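Local coordinates for protein beta-fructofuranosidase (Arthrobacter, PDB 3WPU) that is a bacterial beta-fructofuranosidase of the levansucrase/invertase family, whose members are built as five-bladed beta-propellers, at residues A[115-121]-A[136-142]; A[72-77]-A[446-450]; A[163-168]-A[245-250]; A[450-454]-A[478-484]. One frame throughout, in Å; residues are numbered along the deposited sequence.

Contact 1. Residues A[115-121]-A[136-142]; sequences KIGYFYR and WTYGGLV
Arg-121 lies flat along one face of the Trp-136 indole. Its CB starts at the ring margin, 3.9 Å from Trp-136 CE3, and Arg-121 CG moves in to 3.7 Å from Trp-136 CZ3. CD sits almost exactly over the middle of the six-membered ring of Trp-136, 3.5 Å from its centroid, in a CH-pi contact. Arg-121 NE comes down 3.3 Å from Trp-136 CZ2, and the guanidinium continues at 8° to the indole plane until Arg-121 NH1 passes above Trp-136 NE1. A chi1 of 72° followed by an extended chain from CG to NE makes this long overlap possible. The tip is fixed from outside, by salt bridges to Glu-94 and Asp-483, while Trp-136 NE1 bonds to Ala-482 O.

Farther along, Tyr-120 and Thr-137 exchange two backbone hydrogen bonds, and Thr-137 CB packs over the Tyr-120 ring. The Phe-119 and Tyr-138 rings meet obliquely, their planes 46° apart. Gly-139 CA lies over the face of Tyr-118, 3.9 Å from the ring centroid. This is an antiparallel pairing in which strand 115-122 also bonds to strand 93-102 on its other edge, with Phe-119 reaching Val-74 of strand 72-81.

Contact 2. Residues A[72-77]-A[446-450]; sequences VWVWDT and RGGTL
Val-74 and Gly-448 form the tight core of this contact. Val-74 N donates to Gly-448 O over 2.9 Å, but the donor stands 52° out of the carbonyl plane, so the bond misses the lone pairs. Gly-448 also turns its CA to the same residue, 3.1 Å from Val-74 O, in a CA-H...O contact. Gly-448, at positive phi, brings its bare CA up to the edge of the Trp-73 indole. That same edge meets Gly-447 O, which lies in the ring plane, 3.6 Å from Trp-73 CZ3. The Trp-73 NE1 end is held by Leu-105 O.

Toward either end the fit slackens. Leu-450 makes only van der Waals contact, its CD2 3.7 Å from Thr-77 OG1 and 4.0 Å from Trp-75 O. The Thr-77 hydroxyl donates to Trp-75 O over 2.7 Å and also bonds Ser-98 OG of strand 93-102. At the partly exposed end Arg-446 starts toward the strand and then turns away, and its folded chain carries the guanidinium to Asp-436 and Asp-108.

Strand 72-81 runs between strands 93-102 and 159-169 in the sheet. The loop 446-450, which leads from strand 443-446 to strand 454-458, lies against it and is tied back by Gly-447 and Gly-448 to the backbone of Asp-436 and Ile-435.

Contact 3. Residues A[163-168]-A[245-250]; sequences WSGSAR and RDPFTF. With GOL (glycerol), chain C.
Trp-163 and Arg-245 cross at one end of this pair of strands, the guanidinium plane standing 82° from the indole and Arg-245 CD 4.0 Å from Trp-163 CE3. A glycerol molecule lies over the indole, its C1 3.7 Å above the centre of the ring system. Its O3 is held between the strands: Ser-164 N donates to it over 3.0 Å, and O3 donates to Asp-246 OD1 over 2.9 Å. The second carboxylate oxygen, OD2, takes the backbone N-H of Arg-339, which helps to fix the rotation of the group.

At mid-strand the Ser-166 hydroxyl, set between its own backbone N and carbonyl carbon (chi1 50°), donates to Pro-247 O over 2.8 Å from above the carbonyl plane. A water joins Ser-166 OG to both the N and the OG1 of Thr-249. Farther on, Arg-168 CG rests 3.3 Å from Thr-249 OG1, and two bends beyond it bring NH1 back to the same oxygen at 2.9 Å.

The strands run within 8° of parallel, yet side chains and water do the bridging rather than backbone-to-backbone bonds. This suits inner strands of successive propeller blades, facing the central pocket. Arg-245, Asp-246 and Pro-247 form the Arg-Asp-Pro sequence familiar in this family, and the glycerol, probably from the crystallisation liquor, may mark the pocket beside it, since it also bonds Trp-75, Asp-76 and His-111.

Contact 4. Residues A[450-454]-A[478-484]; sequences LAPTV and LGGWADI
Pro-452 is the main bump, wedged between Trp-481 and Leu-478. Its CG sits over the indole, 3.6 Å from the centroid of the six-membered ring, and CD presses still nearer the rim, 3.3 Å from Trp-481 CZ3. From the opposite side Leu-478 CD2 closes on the same CG at 3.8 Å, so the pyrrolidine fills the hollow between an aromatic face and a branched aliphatic end. The indole points the same way as the proline and takes Leu-450 O at its edge, in the ring plane.

Thr-453 lies against the type II turn from Gly-480 to Asp-483, in which Ala-482 has positive phi. With OG1 anti to its carbonyl carbon (chi1 -66°), the Thr-453 hydroxyl donates to Asp-483 O over 2.6 Å. On the turn itself, Leu-450 lays CB against Ala-482 CB at 3.7 Å; just after the turn it meets Ile-484 at about a right angle, CD1 to CD1.

The backbones hold this shape in register. Ala-482 N bonds Ala-451 O almost straight, at 172°; Thr-453 N goes to Gly-480 O; and Gly-479 N reaches Thr-453 O at 2.7 Å.

Thr-453 therefore spends its N-H, its carbonyl and its hydroxyl on the one partner segment, and the contact is made of neutral hydrogen bonds and apolar packing. The charge of Asp-483 is directed outside it, toward Arg-121, whose presence would be expected to favour the ionised carboxylate.

How the contacts relate
Contacts 1, 2 and 3 all reach the large mixed sheet, where strands 72-81 and 159-169 are parallel neighbours; contact 3 joins it to strand 245-250 of another sheet. Along the chain, contacts 1 and 3 follow one another inside the long loop closed by contact 2, and contact 4 opens at Leu-450, which it shares with contact 2. Centres of contacts 1 and 2 are about 12 Å apart, those of contacts 2 and 4 about 13 Å. Contacts 3 and 4 do not touch, their nearest atoms about 11 Å apart. Loop 446-450 thus packs on early strand 72-81, while contact 4 joins two late loops and is tied to contact 1 through Asp-483 and Arg-121. Contacts 2 and 3 border the glycerol.

Contact 1. Residues A[115-121]-A[136-142]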
# COMPACT_ATOMS: atom_id res chain seq x y z
N LYS A 115 -10.67 -9.59 7.62
CA LYS A 115 -9.68 -10.58 8.05
C LYS A 115 -8.60 -10.74 6.99
O LYS A 115 -8.78 -10.35 5.85
CB LYS A 115 -10.37 -11.92 8.29
CG LYS A 115 -11.48 -11.85 9.32
CD LYS A 115 -12.20 -13.18 9.42
CE LYS A 115 -13.41 -13.06 10.31
NZ LYS A 115 -14.02 -14.39 10.47
N ILE A 116 -7.43 -11.23 7.39
CA ILE A 116 -6.39 -11.53 6.43
C ILE A 116 -6.51 -12.96 5.94
O ILE A 116 -6.55 -13.92 6.72
CB ILE A 116 -4.98 -11.28 7.01
CG1 ILE A 116 -4.83 -9.78 7.28
CG2 ILE A 116 -3.93 -11.81 6.05
CD1 ILE A 116 -3.59 -9.40 8.08
N GLY A 117 -6.54 -13.08 4.61
CA GLY A 117 -6.52 -14.36 3.92
C GLY A 117 -5.29 -14.44 3.03
O GLY A 117 -4.49 -13.52 2.98
N TYR A 118 -5.12 -15.56 2.34
CA TYR A 118 -4.01 -15.69 1.40
C TYR A 118 -4.40 -16.41 0.14
O TYR A 118 -5.38 -17.16 0.12
CB TYR A 118 -2.79 -16.33 2.06
CG TYR A 118 -2.94 -17.81 2.41
CD1 TYR A 118 -2.34 -18.78 1.62
CD2 TYR A 118 -3.64 -18.23 3.53
CE1 TYR A 118 -2.45 -20.12 1.91
CE2 TYR A 118 -3.76 -19.59 3.83
CZ TYR A 118 -3.13 -20.52 3.02
OH TYR A 118 -3.19 -21.88 3.26
N PHE A 119 -3.65 -16.14 -0.93
CA PHE A 119 -3.85 -16.80 -2.22
C PHE A 119 -2.49 -17.33 -2.66
O PHE A 119 -1.45 -16.83 -2.22
CB PHE A 119 -4.38 -15.84 -3.28
CG PHE A 119 -5.78 -15.31 -3.05
CD1 PHE A 119 -6.86 -15.89 -3.71
CD2 PHE A 119 -6.02 -14.21 -2.25
CE1 PHE A 119 -8.14 -15.39 -3.56
CE2 PHE A 119 -7.30 -13.70 -2.09
CZ PHE A 119 -8.36 -14.31 -2.74
N TYR A 120 -2.50 -18.32 -3.54
CA TYR A 120 -1.27 -18.83 -4.14
C TYR A 120 -1.50 -19.29 -5.58
O TYR A 120 -2.65 -19.57 -6.00
CB TYR A 120 -0.69 -19.95 -3.29
CG TYR A 120 -1.60 -21.13 -3.08
CD1 TYR A 120 -1.60 -22.20 -3.95
CD2 TYR A 120 -2.44 -21.18 -1.96
CE1 TYR A 120 -2.43 -23.29 -3.74
CE2 TYR A 120 -3.28 -22.26 -1.75
CZ TYR A 120 -3.26 -23.31 -2.63
OH TYR A 120 -4.10 -24.38 -2.39
N ARG A 121 -0.42 -19.31 -6.35
CA ARG A 121 -0.47 -19.79 -7.73
C ARG A 121 0.93 -20.22 -8.13
O ARG A 121 1.91 -19.79 -7.52
CB ARG A 121 -1.01 -18.71 -8.68
CG ARG A 121 -0.06 -17.56 -8.93
CD ARG A 121 -0.68 -16.48 -9.81
NE ARG A 121 0.27 -15.37 -10.00
CZ ARG A 121 0.04 -14.30 -10.74
NH1 ARG A 121 -1.11 -14.14 -11.38
NH2 ARG A 121 0.95 -13.35 -10.80
N TRP A 136 -5.23 -17.51 -9.36
CA TRP A 136 -4.97 -17.64 -7.92
C TRP A 136 -5.89 -18.67 -7.29
O TRP A 136 -7.09 -18.71 -7.62
CB TRP A 136 -5.17 -16.31 -7.19
CG TRP A 136 -4.19 -15.25 -7.57
CD1 TRP A 136 -4.41 -14.22 -8.42
CD2 TRP A 136 -2.83 -15.11 -7.12
NE1 TRP A 136 -3.30 -13.44 -8.52
CE2 TRP A 136 -2.31 -13.97 -7.75
CE3 TRP A 136 -2.02 -15.84 -6.26
CZ2 TRP A 136 -1.02 -13.53 -7.54
CZ3 TRP A 136 -0.72 -15.41 -6.05
CH2 TRP A 136 -0.23 -14.26 -6.69
N THR A 137 -5.34 -19.46 -6.38
CA THR A 137 -6.13 -20.32 -5.50
C THR A 137 -6.26 -19.65 -4.13
O THR A 137 -5.26 -19.22 -3.54
CB THR A 137 -5.49 -21.71 -5.35
OG1 THR A 137 -5.40 -22.37 -6.62
CG2 THR A 137 -6.28 -22.57 -4.39
N TYR A 138 -7.48 -19.57 -3.62
CA TYR A 138 -7.76 -19.00 -2.31
C TYR A 138 -7.42 -20.01 -1.23
O TYR A 138 -7.97 -21.13 -1.20
CB TYR A 138 -9.22 -18.55 -2.20
CG TYR A 138 -9.56 -17.93 -0.87
CD1 TYR A 138 -8.76 -16.92 -0.32
CD2 TYR A 138 -10.66 -18.35 -0.14
CE1 TYR A 138 -9.06 -16.35 0.89
CE2 TYR A 138 -10.96 -17.80 1.08
CZ TYR A 138 -10.16 -16.79 1.60
OH TYR A 138 -10.48 -16.24 2.83
N GLY A 139 -6.46 -19.65 -0.37
CA GLY A 139 -6.02 -20.56 0.68
C GLY A 139 -6.81 -20.51 1.98
O GLY A 139 -6.60 -21.35 2.87
N GLY A 140 -7.70 -19.53 2.09
CA GLY A 140 -8.47 -19.30 3.30
C GLY A 140 -7.82 -18.28 4.22
O GLY A 140 -6.96 -17.48 3.80
N LEU A 141 -8.27 -18.30 5.47
CA LEU A 141 -7.87 -17.29 6.44
C LEU A 141 -6.55 -17.66 7.06
O LEU A 141 -6.26 -18.84 7.28
CB LEU A 141 -8.93 -17.15 7.51
CG LEU A 141 -10.30 -16.67 7.00
CD1 LEU A 141 -11.33 -16.68 8.13
CD2 LEU A 141 -10.16 -15.26 6.43
N VAL A 142 -5.77 -16.65 7.38
CA VAL A 142 -4.48 -16.86 8.05
C VAL A 142 -4.65 -17.28 9.51
O VAL A 142 -3.94 -18.19 9.99
CB VAL A 142 -3.60 -15.62 7.94
CG1 VAL A 142 -2.37 -15.72 8.85
CG2 VAL A 142 -3.20 -15.41 6.48
O HOH W 1 -4.61 -23.44 1.85
O HOH W 2 -3.34 -21.63 -8.36

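Contact 2. Residues A[72-77]-A[446-450]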
# COMPACT_ATOMS: atom_id res chain seq x y z
N VAL A 72 -15.05 -14.65 -1.80
CA VAL A 72 -14.88 -13.57 -0.83
C VAL A 72 -14.79 -12.21 -1.55
O VAL A 72 -14.60 -12.16 -2.77
CB VAL A 72 -13.58 -13.74 0.01
CG1 VAL A 72 -13.75 -14.81 1.08
CG2 VAL A 72 -12.37 -13.99 -0.86
N TRP A 73 -14.94 -11.13 -0.78
CA TRP A 73 -14.55 -9.80 -1.23
C TRP A 73 -13.09 -9.66 -0.89
O TRP A 73 -12.69 -10.02 0.20
CB TRP A 73 -15.29 -8.69 -0.50
CG TRP A 73 -16.79 -8.61 -0.68
CD1 TRP A 73 -17.72 -8.77 0.29
CD2 TRP A 73 -17.50 -8.26 -1.87
NE1 TRP A 73 -19.00 -8.56 -0.24
CE2 TRP A 73 -18.87 -8.24 -1.55
CE3 TRP A 73 -17.12 -7.93 -3.18
CZ2 TRP A 73 -19.85 -7.93 -2.50
CZ3 TRP A 73 -18.09 -7.66 -4.11
CH2 TRP A 73 -19.43 -7.64 -3.77
N VAL A 74 -12.31 -9.14 -1.82
CA VAL A 74 -10.87 -8.97 -1.63
C VAL A 74 -10.53 -7.51 -1.82
O VAL A 74 -11.00 -6.90 -2.78
CB VAL A 74 -10.09 -9.77 -2.70
CG1 VAL A 74 -8.60 -9.58 -2.52
CG2 VAL A 74 -10.45 -11.25 -2.66
N TRP A 75 -9.66 -6.94 -0.98
CA TRP A 75 -9.16 -5.59 -1.28
C TRP A 75 -7.68 -5.50 -1.02
O TRP A 75 -6.92 -6.17 -1.75
CB TRP A 75 -10.02 -4.44 -0.71
CG TRP A 75 -10.26 -4.27 0.82
CD1 TRP A 75 -9.93 -3.16 1.55
CD2 TRP A 75 -10.94 -5.15 1.75
NE1 TRP A 75 -10.33 -3.29 2.84
CE2 TRP A 75 -10.94 -4.50 3.01
CE3 TRP A 75 -11.55 -6.42 1.65
CZ2 TRP A 75 -11.49 -5.08 4.15
CZ3 TRP A 75 -12.11 -6.99 2.79
CH2 TRP A 75 -12.09 -6.31 4.02
N ASP A 76 -7.23 -4.71 -0.05
CA ASP A 76 -5.78 -4.48 0.09
C ASP A 76 -5.01 -5.80 0.05
O ASP A 76 -5.31 -6.72 0.80
CB ASP A 76 -5.40 -3.81 1.39
CG ASP A 76 -6.14 -2.54 1.69
OD1 ASP A 76 -7.06 -2.13 0.98
OD2 ASP A 76 -5.79 -1.95 2.72
N THR A 77 -4.00 -5.87 -0.81
CA THR A 77 -3.24 -7.07 -1.04
C THR A 77 -1.76 -6.73 -0.97
O THR A 77 -1.33 -5.63 -1.39
CB THR A 77 -3.63 -7.69 -2.38
OG1 THR A 77 -5.03 -8.06 -2.29
CG2 THR A 77 -2.77 -8.88 -2.73
N ARG A 446 -19.58 -3.07 -7.99
CA ARG A 446 -18.48 -3.12 -7.01
C ARG A 446 -17.54 -4.24 -7.36
O ARG A 446 -17.94 -5.28 -7.89
CB ARG A 446 -19.02 -3.31 -5.60
CG ARG A 446 -20.09 -2.30 -5.20
CD ARG A 446 -19.70 -0.84 -5.42
NE ARG A 446 -18.68 -0.40 -4.47
CZ ARG A 446 -18.95 0.05 -3.24
NH1 ARG A 446 -20.20 0.07 -2.79
NH2 ARG A 446 -17.97 0.48 -2.44
N GLY A 447 -16.26 -4.04 -7.03
CA GLY A 447 -15.22 -4.98 -7.41
C GLY A 447 -14.90 -5.99 -6.33
O GLY A 447 -15.38 -7.12 -6.35
N GLY A 448 -14.03 -5.63 -5.39
CA GLY A 448 -13.66 -6.60 -4.38
C GLY A 448 -12.82 -7.72 -5.00
O GLY A 448 -12.91 -8.88 -4.60
N THR A 449 -12.02 -7.33 -5.99
CA THR A 449 -11.07 -8.21 -6.69
C THR A 449 -10.00 -7.27 -7.31
O THR A 449 -10.23 -6.07 -7.43
CB THR A 449 -11.78 -9.04 -7.78
OG1 THR A 449 -10.86 -9.96 -8.38
CG2 THR A 449 -12.39 -8.14 -8.88
N LEU A 450 -8.83 -7.81 -7.66
CA LEU A 450 -7.76 -6.94 -8.15
C LEU A 450 -7.96 -6.45 -9.58
O LEU A 450 -8.54 -7.14 -10.44
CB LEU A 450 -6.40 -7.63 -7.99
CG LEU A 450 -6.05 -7.94 -6.54
CD1 LEU A 450 -4.66 -8.57 -6.52
CD2 LEU A 450 -6.05 -6.75 -5.59

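Contact 3. Residues A[163-168]-A[245-250]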
# COMPACT_ATOMS: atom_id res chain seq x y z
N TRP A 163 -6.44 -5.58 9.63
CA TRP A 163 -6.28 -4.62 8.55
C TRP A 163 -4.85 -4.73 7.95
O TRP A 163 -4.08 -5.60 8.39
CB TRP A 163 -6.64 -3.23 9.09
CG TRP A 163 -8.14 -2.94 9.19
CD1 TRP A 163 -9.17 -3.78 8.89
CD2 TRP A 163 -8.71 -1.72 9.64
NE1 TRP A 163 -10.38 -3.13 9.10
CE2 TRP A 163 -10.12 -1.86 9.56
CE3 TRP A 163 -8.18 -0.51 10.06
CZ2 TRP A 163 -11.00 -0.82 9.93
CZ3 TRP A 163 -9.06 0.54 10.41
CH2 TRP A 163 -10.45 0.37 10.34
N SER A 164 -4.49 -3.85 7.00
CA SER A 164 -3.37 -4.04 6.08
C SER A 164 -2.02 -3.99 6.77
O SER A 164 -1.87 -3.42 7.82
CB SER A 164 -3.36 -2.96 4.97
OG SER A 164 -2.53 -3.34 3.88
N GLY A 165 -1.05 -4.59 6.11
CA GLY A 165 0.34 -4.50 6.52
C GLY A 165 1.23 -4.97 5.40
O GLY A 165 1.15 -4.47 4.26
N SER A 166 2.12 -5.91 5.72
CA SER A 166 3.15 -6.42 4.82
C SER A 166 3.63 -7.76 5.37
O SER A 166 3.25 -8.15 6.49
CB SER A 166 4.33 -5.43 4.73
OG SER A 166 4.74 -5.07 6.04
N ALA A 167 4.49 -8.47 4.63
CA ALA A 167 4.91 -9.81 5.04
C ALA A 167 6.33 -10.08 4.58
O ALA A 167 6.62 -9.98 3.39
CB ALA A 167 3.97 -10.87 4.50
N ARG A 168 7.22 -10.33 5.54
CA ARG A 168 8.62 -10.55 5.27
C ARG A 168 8.94 -12.04 5.32
O ARG A 168 8.54 -12.74 6.26
CB ARG A 168 9.46 -9.80 6.31
CG ARG A 168 9.36 -8.29 6.19
CD ARG A 168 10.23 -7.78 5.05
NE ARG A 168 11.62 -8.13 5.34
CZ ARG A 168 12.46 -7.40 6.08
NH1 ARG A 168 12.13 -6.20 6.55
NH2 ARG A 168 13.68 -7.89 6.31
N ARG A 245 -2.31 2.83 11.08
CA ARG A 245 -2.36 1.54 10.40
C ARG A 245 -1.34 1.40 9.30
O ARG A 245 -0.62 2.35 8.98
CB ARG A 245 -3.79 1.32 9.81
CG ARG A 245 -4.25 2.38 8.83
CD ARG A 245 -5.64 2.00 8.31
NE ARG A 245 -6.22 3.03 7.47
CZ ARG A 245 -6.87 4.10 7.88
NH1 ARG A 245 -7.10 4.32 9.17
NH2 ARG A 245 -7.36 4.95 6.99
N ASP A 246 -1.27 0.18 8.75
CA ASP A 246 -0.62 -0.16 7.48
C ASP A 246 0.94 -0.18 7.58
O ASP A 246 1.58 0.59 6.86
CB ASP A 246 -0.99 0.80 6.36
CG ASP A 246 -2.50 0.89 6.10
OD1 ASP A 246 -3.25 0.02 6.57
OD2 ASP A 246 -2.94 1.93 5.48
N PRO A 247 1.50 -1.09 8.38
CA PRO A 247 2.98 -1.17 8.51
C PRO A 247 3.65 -1.78 7.26
O PRO A 247 3.26 -2.85 6.78
CB PRO A 247 3.16 -2.12 9.70
CG PRO A 247 1.96 -2.99 9.65
CD PRO A 247 0.85 -2.04 9.31
N PHE A 248 4.70 -1.09 6.78
CA PHE A 248 5.56 -1.56 5.70
C PHE A 248 7.01 -1.48 6.21
O PHE A 248 7.46 -0.39 6.52
CB PHE A 248 5.39 -0.65 4.47
CG PHE A 248 6.38 -0.92 3.35
CD1 PHE A 248 6.09 -1.85 2.37
CD2 PHE A 248 7.61 -0.27 3.30
CE1 PHE A 248 6.98 -2.12 1.34
CE2 PHE A 248 8.50 -0.52 2.26
CZ PHE A 248 8.21 -1.46 1.30
N THR A 249 7.71 -2.62 6.25
CA THR A 249 9.11 -2.68 6.78
C THR A 249 10.12 -2.82 5.66
O THR A 249 9.82 -3.32 4.58
CB THR A 249 9.32 -3.82 7.81
OG1 THR A 249 9.48 -5.09 7.16
CG2 THR A 249 8.23 -3.85 8.87
N PHE A 250 11.37 -2.40 5.93
CA PHE A 250 12.36 -2.35 4.89
C PHE A 250 13.71 -2.06 5.52
O PHE A 250 13.78 -1.59 6.65
CB PHE A 250 12.06 -1.24 3.88
CG PHE A 250 11.93 0.12 4.50
CD1 PHE A 250 13.01 1.01 4.51
CD2 PHE A 250 10.74 0.53 5.11
CE1 PHE A 250 12.89 2.27 5.06
CE2 PHE A 250 10.62 1.78 5.67
CZ PHE A 250 11.69 2.66 5.65
C1 GOL C . -9.65 -0.91 6.00
O1 GOL C . -10.65 -1.68 5.31
C2 GOL C . -8.26 -1.42 5.59
O2 GOL C . -8.16 -1.28 4.16
C3 GOL C . -7.15 -0.67 6.32
O3 GOL C . -5.85 -1.30 6.23
O HOH W 3 7.34 -5.60 5.77

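Contact 4. Residues A[450-454]-A[478-484]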
# COMPACT_ATOMS: atom_id res chain seq x y z
N LEU A 450 -8.83 -7.81 -7.66
CA LEU A 450 -7.76 -6.94 -8.15
C LEU A 450 -7.96 -6.45 -9.58
O LEU A 450 -8.54 -7.14 -10.44
CB LEU A 450 -6.40 -7.63 -7.99
CG LEU A 450 -6.05 -7.94 -6.54
CD1 LEU A 450 -4.66 -8.57 -6.52
CD2 LEU A 450 -6.05 -6.75 -5.59
N ALA A 451 -7.48 -5.24 -9.82
CA ALA A 451 -7.48 -4.63 -11.15
C ALA A 451 -6.38 -5.27 -12.01
O ALA A 451 -5.61 -6.09 -11.50
CB ALA A 451 -7.24 -3.13 -11.02
N PRO A 452 -6.29 -4.89 -13.32
CA PRO A 452 -5.10 -5.26 -14.07
C PRO A 452 -3.91 -4.50 -13.49
O PRO A 452 -4.03 -3.34 -13.09
CB PRO A 452 -5.40 -4.77 -15.49
CG PRO A 452 -6.90 -4.60 -15.55
CD PRO A 452 -7.25 -4.15 -14.15
N THR A 453 -2.77 -5.15 -13.44
CA THR A 453 -1.57 -4.49 -13.01
C THR A 453 -1.12 -3.54 -14.11
O THR A 453 -1.23 -3.86 -15.30
CB THR A 453 -0.55 -5.57 -12.73
OG1 THR A 453 -1.02 -6.32 -11.61
CG2 THR A 453 0.85 -4.99 -12.42
N VAL A 454 -0.62 -2.38 -13.71
CA VAL A 454 -0.23 -1.35 -14.66
C VAL A 454 1.22 -1.02 -14.42
O VAL A 454 1.82 -1.57 -13.52
CB VAL A 454 -1.13 -0.09 -14.62
CG1 VAL A 454 -2.55 -0.45 -15.01
CG2 VAL A 454 -1.09 0.60 -13.25
N LEU A 478 -2.88 -1.77 -19.63
CA LEU A 478 -3.42 -2.80 -18.73
C LEU A 478 -2.70 -4.13 -18.88
O LEU A 478 -2.73 -4.75 -19.95
CB LEU A 478 -4.90 -3.02 -19.01
CG LEU A 478 -5.83 -1.82 -18.82
CD1 LEU A 478 -7.22 -2.22 -19.28
CD2 LEU A 478 -5.88 -1.39 -17.38
N GLY A 479 -2.04 -4.58 -17.82
CA GLY A 479 -1.45 -5.90 -17.77
C GLY A 479 -2.41 -6.98 -17.31
O GLY A 479 -3.63 -6.94 -17.57
N GLY A 480 -1.85 -7.98 -16.63
CA GLY A 480 -2.63 -9.13 -16.20
C GLY A 480 -3.54 -8.79 -15.03
O GLY A 480 -3.18 -8.04 -14.15
N TRP A 481 -4.76 -9.33 -15.05
CA TRP A 481 -5.61 -9.25 -13.88
C TRP A 481 -4.92 -9.88 -12.67
O TRP A 481 -4.47 -11.02 -12.71
CB TRP A 481 -6.92 -9.96 -14.15
CG TRP A 481 -7.70 -9.34 -15.26
CD1 TRP A 481 -7.75 -9.74 -16.57
CD2 TRP A 481 -8.55 -8.20 -15.15
NE1 TRP A 481 -8.62 -8.93 -17.28
CE2 TRP A 481 -9.11 -7.96 -16.43
CE3 TRP A 481 -8.92 -7.36 -14.09
CZ2 TRP A 481 -9.98 -6.91 -16.69
CZ3 TRP A 481 -9.79 -6.31 -14.35
CH2 TRP A 481 -10.32 -6.10 -15.64
N ALA A 482 -4.83 -9.12 -11.57
CA ALA A 482 -4.32 -9.62 -10.30
C ALA A 482 -2.88 -10.15 -10.43
O ALA A 482 -2.46 -11.07 -9.74
CB ALA A 482 -5.26 -10.67 -9.71
N ASP A 483 -2.11 -9.52 -11.32
CA ASP A 483 -0.75 -9.97 -11.52
C ASP A 483 0.18 -9.36 -10.45
O ASP A 483 0.47 -8.16 -10.48
CB ASP A 483 -0.27 -9.60 -12.93
CG ASP A 483 1.07 -10.23 -13.27
OD1 ASP A 483 1.42 -11.26 -12.65
OD2 ASP A 483 1.75 -9.72 -14.20
N ILE A 484 0.65 -10.20 -9.54
CA ILE A 484 1.58 -9.81 -8.50
C ILE A 484 2.81 -10.74 -8.60
O ILE A 484 2.91 -11.76 -7.91
CB ILE A 484 0.90 -9.85 -7.12
CG1 ILE A 484 -0.27 -8.87 -7.11
CG2 ILE A 484 1.93 -9.54 -6.03
CD1 ILE A 484 -0.99 -8.72 -5.79